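Local coordinates for protein WZI (Escherichia coli, PDB 2YNK) that is an outer membrane beta-barrel lectin that underpins group 1 capsule assembly, binding carbohydrate and probably holding the capsular polysaccharide at the cell surface, at residues L14-D19 against Y48-V53; L55-Q60 against N381-T386. One frame throughout, in Å; residues are numbered along the deposited sequence.

Interaction 1: residues L14-D19 against Y48-V53; sequences LAWLSD and YSSEQV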
loop_
_atom_site.group_PDB
_atom_site.type_symbol
_atom_site.label_atom_id
_atom_site.label_comp_id
_atom_site.label_asym_id
_atom_site.label_seq_id
_atom_site.Cartn_x
_atom_site.Cartn_y
_atom_site.Cartn_z
ATOM N N LEU A 14 1.005 13.631 -3.347
ATOM C CA LEU A 14 0.477 13.401 -4.693
ATOM C C LEU A 14 -1.047 13.410 -4.685
ATOM O O LEU A 14 -1.669 13.990 -5.574
ATOM C CB LEU A 14 0.968 12.064 -5.264
ATOM C CG LEU A 14 2.437 11.946 -5.678
ATOM C CD1 LEU A 14 2.680 10.585 -6.313
ATOM C CD2 LEU A 14 2.824 13.062 -6.634
ATOM N N ALA A 15 -1.643 12.762 -3.685
ATOM C CA ALA A 15 -3.102 12.654 -3.595
ATOM C C ALA A 15 -3.747 14.022 -3.387
ATOM O O ALA A 15 -4.848 14.286 -3.872
ATOM C CB ALA A 15 -3.498 11.703 -2.470
ATOM N N TRP A 16 -3.054 14.878 -2.649
ATOM C CA TRP A 16 -3.499 16.243 -2.415
ATOM C C TRP A 16 -3.549 16.970 -3.738
ATOM O O TRP A 16 -4.572 17.538 -4.110
ATOM C CB TRP A 16 -2.539 16.917 -1.433
ATOM C CG TRP A 16 -2.964 18.261 -0.883
ATOM C CD1 TRP A 16 -3.640 18.517 0.303
ATOM C CD2 TRP A 16 -2.695 19.587 -1.457
ATOM N NE1 TRP A 16 -3.824 19.867 0.478
ATOM C CE2 TRP A 16 -3.273 20.561 -0.534
ATOM C CE3 TRP A 16 -2.060 20.042 -2.601
ATOM C CZ2 TRP A 16 -3.214 21.928 -0.774
ATOM C CZ3 TRP A 16 -1.998 21.423 -2.831
ATOM C CH2 TRP A 16 -2.566 22.341 -1.940
ATOM N N LEU A 17 -2.447 16.915 -4.475
ATOM C CA LEU A 17 -2.340 17.592 -5.760
ATOM C C LEU A 17 -3.353 17.058 -6.781
ATOM O O LEU A 17 -3.926 17.827 -7.562
ATOM C CB LEU A 17 -0.909 17.458 -6.300
ATOM C CG LEU A 17 0.145 18.249 -5.516
ATOM C CD1 LEU A 17 1.518 17.624 -5.672
ATOM C CD2 LEU A 17 0.158 19.709 -5.957
ATOM N N SER A 18 -3.578 15.746 -6.759
ATOM C CA SER A 18 -4.437 15.093 -7.750
ATOM C C SER A 18 -5.904 15.429 -7.532
ATOM O O SER A 18 -6.622 15.725 -8.480
ATOM C CB SER A 18 -4.229 13.572 -7.726
ATOM O OG SER A 18 -5.303 12.879 -8.346
ATOM N N ASP A 19 -6.341 15.389 -6.281
ATOM C CA ASP A 19 -7.749 15.603 -5.961
ATOM C C ASP A 19 -8.150 17.068 -6.067
ATOM O O ASP A 19 -9.323 17.380 -6.183
ATOM C CB ASP A 19 -8.062 15.071 -4.561
ATOM C CG ASP A 19 -8.096 13.553 -4.504
ATOM O OD1 ASP A 19 -7.545 12.890 -5.412
ATOM O OD2 ASP A 19 -8.685 13.018 -3.544
ATOM N N TYR A 48 -2.557 28.393 -6.361
ATOM C CA TYR A 48 -2.348 28.915 -5.014
ATOM C C TYR A 48 -0.919 28.646 -4.564
ATOM O O TYR A 48 -0.227 27.820 -5.152
ATOM C CB TYR A 48 -3.345 28.294 -4.048
ATOM C CG TYR A 48 -4.781 28.615 -4.389
ATOM C CD1 TYR A 48 -5.366 29.810 -3.981
ATOM C CD2 TYR A 48 -5.557 27.723 -5.126
ATOM C CE1 TYR A 48 -6.684 30.103 -4.290
ATOM C CE2 TYR A 48 -6.874 28.005 -5.442
ATOM C CZ TYR A 48 -7.434 29.191 -5.022
ATOM O OH TYR A 48 -8.741 29.469 -5.343
ATOM N N SER A 49 -0.474 29.362 -3.536
ATOM C CA SER A 49 0.899 29.242 -3.046
ATOM C C SER A 49 1.053 27.926 -2.293
ATOM O O SER A 49 2.087 27.256 -2.381
ATOM C CB SER A 49 1.246 30.413 -2.132
ATOM O OG SER A 49 0.419 31.528 -2.413
ATOM N N SER A 50 0.010 27.549 -1.559
ATOM C CA SER A 50 -0.036 26.237 -0.932
ATOM C C SER A 50 0.268 25.163 -1.965
ATOM O O SER A 50 0.988 24.212 -1.675
ATOM C CB SER A 50 -1.399 25.982 -0.282
ATOM O OG SER A 50 -2.451 26.093 -1.223
ATOM N N GLU A 51 -0.256 25.330 -3.174
ATOM C CA GLU A 51 -0.063 24.340 -4.232
ATOM C C GLU A 51 1.369 24.281 -4.774
ATOM O O GLU A 51 1.817 23.228 -5.228
ATOM C CB GLU A 51 -1.071 24.560 -5.363
ATOM C CG GLU A 51 -2.508 24.324 -4.921
ATOM C CD GLU A 51 -3.538 24.708 -5.960
ATOM O OE1 GLU A 51 -3.275 25.607 -6.799
ATOM O OE2 GLU A 51 -4.635 24.113 -5.916
ATOM N N GLN A 52 2.090 25.395 -4.715
ATOM C CA GLN A 52 3.475 25.418 -5.186
ATOM C C GLN A 52 4.364 24.759 -4.142
ATOM O O GLN A 52 5.303 24.048 -4.481
ATOM C CB GLN A 52 3.935 26.849 -5.484
ATOM C CG GLN A 52 2.900 27.665 -6.255
ATOM C CD GLN A 52 3.500 28.616 -7.280
ATOM O OE1 GLN A 52 3.252 29.827 -7.246
ATOM N NE2 GLN A 52 4.279 28.067 -8.209
ATOM N N VAL A 53 4.042 24.988 -2.872
ATOM C CA VAL A 53 4.731 24.333 -1.758
ATOM C C VAL A 53 4.662 22.803 -1.867
ATOM O O VAL A 53 5.683 22.121 -1.799
ATOM C CB VAL A 53 4.128 24.764 -0.399
ATOM C CG1 VAL A 53 4.653 23.892 0.735
ATOM C CG2 VAL A 53 4.417 26.231 -0.126
#
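Trp16 carries most of the van der Waals contact between helix 8-19 and the first turn of helix 49-65, and it does so with the far edge of its six-membered ring. CH2 lies 3.6 Å from Glu51 CG, and CZ3 of the same ring is just as near to that methylene, so the Glu51 CG methylene sits across the CZ3-CH2 bond. The Trp16 chi1 of -170° sets CG anti to the backbone N and swings the indole toward helix 49-65, which it meets edge-on. The two side chains cross at about a right angle, and the Glu51 carboxylate stands nearly perpendicular to the ring plane, 88° from it. Leu17 adds a lighter touch beside the tryptophan: its CD2 methyl comes to 4.0 Å from Glu51 O.

The polar groups find their partners other than across the contact. Ser50 OG lies in the plane of the indole at its edge, 3.8 Å from Trp16 CH2, a contact and not a hydrogen bond. The indole NE1 is bonded to the carbonyl oxygen of His316, which ties the ring to strand 306-317 of the barrel and would limit its rotation. Glu51 OE1 accepts the backbone N of Tyr48 at 2.9 Å, from above the carboxylate plane, and also that of Ser47, while OE2 forms a salt bridge with Arg20.

No hydrogen bond joins the two segments, whose short axes approach to 10.9 Å and run roughly antiparallel at 141°. The chemistry is therefore divided: the aliphatic stem of a buried glutamate packs on the tryptophan edge, while its carboxylate receives the backbone NH groups of the two residues just ahead of helix 49-65 and pairs with an arginine, surroundings expected to favour the ionised form.

Interaction 2: residues L55-Q60 against N381-T386; sequences LARINQ and NQRWST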
loop_
_atom_site.group_PDB
_atom_site.type_symbol
_atom_site.label_atom_id
_atom_site.label_comp_id
_atom_site.label_asym_id
_atom_site.label_seq_id
_atom_site.Cartn_x
_atom_site.Cartn_y
_atom_site.Cartn_z
ATOM N N LEU A 55 3.851 20.976 -4.593
ATOM C CA LEU A 55 4.571 20.634 -5.832
ATOM C C LEU A 55 6.083 20.483 -5.654
ATOM O O LEU A 55 6.677 19.510 -6.119
ATOM C CB LEU A 55 4.326 21.696 -6.921
ATOM C CG LEU A 55 3.113 21.503 -7.836
ATOM C CD1 LEU A 55 3.146 22.519 -8.967
ATOM C CD2 LEU A 55 3.049 20.085 -8.392
ATOM N N ALA A 56 6.706 21.453 -4.998
ATOM C CA ALA A 56 8.163 21.465 -4.871
ATOM C C ALA A 56 8.637 20.271 -4.051
ATOM O O ALA A 56 9.763 19.794 -4.215
ATOM C CB ALA A 56 8.633 22.772 -4.240
ATOM N N ARG A 57 7.751 19.793 -3.180
ATOM C CA ARG A 57 8.035 18.673 -2.278
ATOM C C ARG A 57 8.166 17.355 -3.031
ATOM O O ARG A 57 8.981 16.518 -2.658
ATOM C CB ARG A 57 6.949 18.582 -1.194
ATOM C CG ARG A 57 7.484 18.603 0.232
ATOM C CD ARG A 57 6.652 19.490 1.147
ATOM N NE ARG A 57 5.254 19.069 1.217
ATOM C CZ ARG A 57 4.286 19.750 1.837
ATOM N NH1 ARG A 57 4.542 20.900 2.460
ATOM N NH2 ARG A 57 3.042 19.270 1.841
ATOM N N ILE A 58 7.399 17.173 -4.102
ATOM C CA ILE A 58 7.430 15.905 -4.854
ATOM C C ILE A 58 8.836 15.457 -5.265
ATOM O O ILE A 58 9.257 14.358 -4.922
ATOM C CB ILE A 58 6.533 15.937 -6.104
ATOM C CG1 ILE A 58 5.071 16.256 -5.733
ATOM C CG2 ILE A 58 6.623 14.619 -6.865
ATOM C CD1 ILE A 58 4.498 15.502 -4.555
ATOM N N ASN A 59 9.563 16.291 -5.995
ATOM C CA ASN A 59 10.930 15.933 -6.410
ATOM C C ASN A 59 11.917 15.881 -5.240
ATOM O O ASN A 59 12.854 15.077 -5.241
ATOM C CB ASN A 59 11.442 16.892 -7.501
ATOM C CG ASN A 59 10.956 16.507 -8.889
ATOM O OD1 ASN A 59 10.702 15.328 -9.169
ATOM N ND2 ASN A 59 10.837 17.496 -9.771
ATOM N N GLN A 60 11.707 16.737 -4.246
ATOM C CA GLN A 60 12.530 16.711 -3.055
ATOM C C GLN A 60 12.432 15.330 -2.396
ATOM O O GLN A 60 13.447 14.765 -1.964
ATOM C CB GLN A 60 12.102 17.794 -2.068
ATOM C CG GLN A 60 13.044 17.909 -0.876
ATOM C CD GLN A 60 12.557 18.848 0.213
ATOM O OE1 GLN A 60 11.473 19.426 0.127
ATOM N NE2 GLN A 60 13.368 18.995 1.260
ATOM N N ASN A 381 7.216 21.686 6.043
ATOM C CA ASN A 381 7.144 20.231 5.915
ATOM C C ASN A 381 7.183 19.492 7.253
ATOM O O ASN A 381 7.673 18.375 7.325
ATOM C CB ASN A 381 8.233 19.686 4.994
ATOM C CG ASN A 381 7.964 18.254 4.551
ATOM O OD1 ASN A 381 6.818 17.808 4.471
ATOM N ND2 ASN A 381 9.027 17.535 4.247
ATOM N N GLN A 382 6.686 20.123 8.312
ATOM C CA GLN A 382 6.318 19.402 9.515
ATOM C C GLN A 382 4.938 18.831 9.246
ATOM O O GLN A 382 4.137 19.473 8.576
ATOM C CB GLN A 382 6.266 20.333 10.718
ATOM C CG GLN A 382 7.621 20.799 11.195
ATOM C CD GLN A 382 7.514 21.680 12.422
ATOM O OE1 GLN A 382 6.980 21.264 13.452
ATOM N NE2 GLN A 382 8.009 22.911 12.315
ATOM N N ARG A 383 4.649 17.634 9.749
ATOM C CA ARG A 383 3.343 17.029 9.510
ATOM C C ARG A 383 2.735 16.498 10.798
ATOM O O ARG A 383 3.262 15.559 11.390
ATOM C CB ARG A 383 3.445 15.900 8.492
ATOM C CG ARG A 383 4.438 16.144 7.375
ATOM C CD ARG A 383 4.255 15.140 6.253
ATOM N NE ARG A 383 4.899 15.586 5.028
ATOM C CZ ARG A 383 4.611 15.145 3.806
ATOM N NH1 ARG A 383 3.679 14.220 3.595
ATOM N NH2 ARG A 383 5.262 15.659 2.768
ATOM N N TRP A 384 1.630 17.104 11.222
ATOM C CA TRP A 384 0.897 16.665 12.396
ATOM C C TRP A 384 -0.254 15.827 11.973
ATOM O O TRP A 384 -0.941 16.169 11.023
ATOM C CB TRP A 384 0.363 17.856 13.144
ATOM C CG TRP A 384 1.444 18.836 13.441
ATOM C CD1 TRP A 384 1.886 19.880 12.640
ATOM C CD2 TRP A 384 2.284 18.883 14.635
ATOM N NE1 TRP A 384 2.913 20.554 13.243
ATOM C CE2 TRP A 384 3.200 20.010 14.444
ATOM C CE3 TRP A 384 2.372 18.132 15.794
ATOM C CZ2 TRP A 384 4.150 20.349 15.391
ATOM C CZ3 TRP A 384 3.335 18.484 16.742
ATOM C CH2 TRP A 384 4.203 19.566 16.541
ATOM N N SER A 385 -0.494 14.723 12.672
ATOM C CA SER A 385 -1.598 13.850 12.311
ATOM C C SER A 385 -2.379 13.383 13.525
ATOM O O SER A 385 -1.868 13.356 14.642
ATOM C CB SER A 385 -1.092 12.665 11.490
ATOM O OG SER A 385 0.286 12.447 11.719
ATOM N N THR A 386 -3.641 13.050 13.291
ATOM C CA THR A 386 -4.481 12.434 14.305
ATOM C C THR A 386 -5.340 11.364 13.657
ATOM O O THR A 386 -5.854 11.553 12.551
ATOM C CB THR A 386 -5.354 13.472 15.008
ATOM O OG1 THR A 386 -4.497 14.392 15.688
ATOM C CG2 THR A 386 -6.282 12.812 16.020
#
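Arg57, on helix 49-65, lays its CD and NE against the side-chain amide of Asn381 in the turn that leads into strand 383-393. Asn381 OD1 sits over one face of the Arg57 guanidinium, 3.7 Å from CD, and the guanidinium and amide planes are only 15° apart. The arginine chain bends at chi2 and chi3 (137° and 59°) to lie beside the asparagine. This is packing and not a hydrogen bond: the oxygen lies over the guanidinium face, and Arg57 NE is paired with Asp13.

A second arginine, Arg383, extends from the start of the strand and grips Asn381 OD1 side-on. NE donates to this oxygen at 3.0 Å and NH2 at 3.2 Å; the acceptor lies in the guanidinium plane, while the two nitrogens reach it from opposite faces of the amide. Two donors on a single oxygen thus tie the turn residue to the strand that follows.

The arginines come from opposite directions, with Arg57 NE 3.7 Å from Arg383 NH2. Both nitrogens form salt bridges with Asp13 OD2, so the two guanidinium groups gather round one carboxylate, which would be expected to balance much of their charge.

Helix 8-19 supplies that aspartate, and the carbonyl oxygen of Asp9 on the same helix takes Arg383 NH1. Both arginines also rest on Ile377 of strand 368-377, and on its other side strand 383-393 pairs through Arg383 with Ser418 of strand 408-422. Helix 49-65 thus packs on the edge of the barrel wall, while helix 8-19 bonds to Arg383 and to Arg57 alike.

In the fold
Interactions 1 and 2 have centres about 10 Å apart, on the same side of the chain's centre, and share helix 49-65. Along the chain they come in series: the contact of 14-19 with 48-53 closes within the N-terminal helical region, then 55-60 reaches some 320 residues ahead to 381-386 in the 18-stranded antiparallel barrel. Apolar packing bridges them, with Leu14 CD2 3.6 Å from Ile58 CD1 and Leu17 CD2 3.8 Å from Leu55 CD2. Helix 8-19 thus lies against successive turns of helix 49-65. Interaction 1 joins helix to helix and interaction 2 sets helix 49-65 against the wall, so these N-terminal helices pack on each other and on the barrel as one unit.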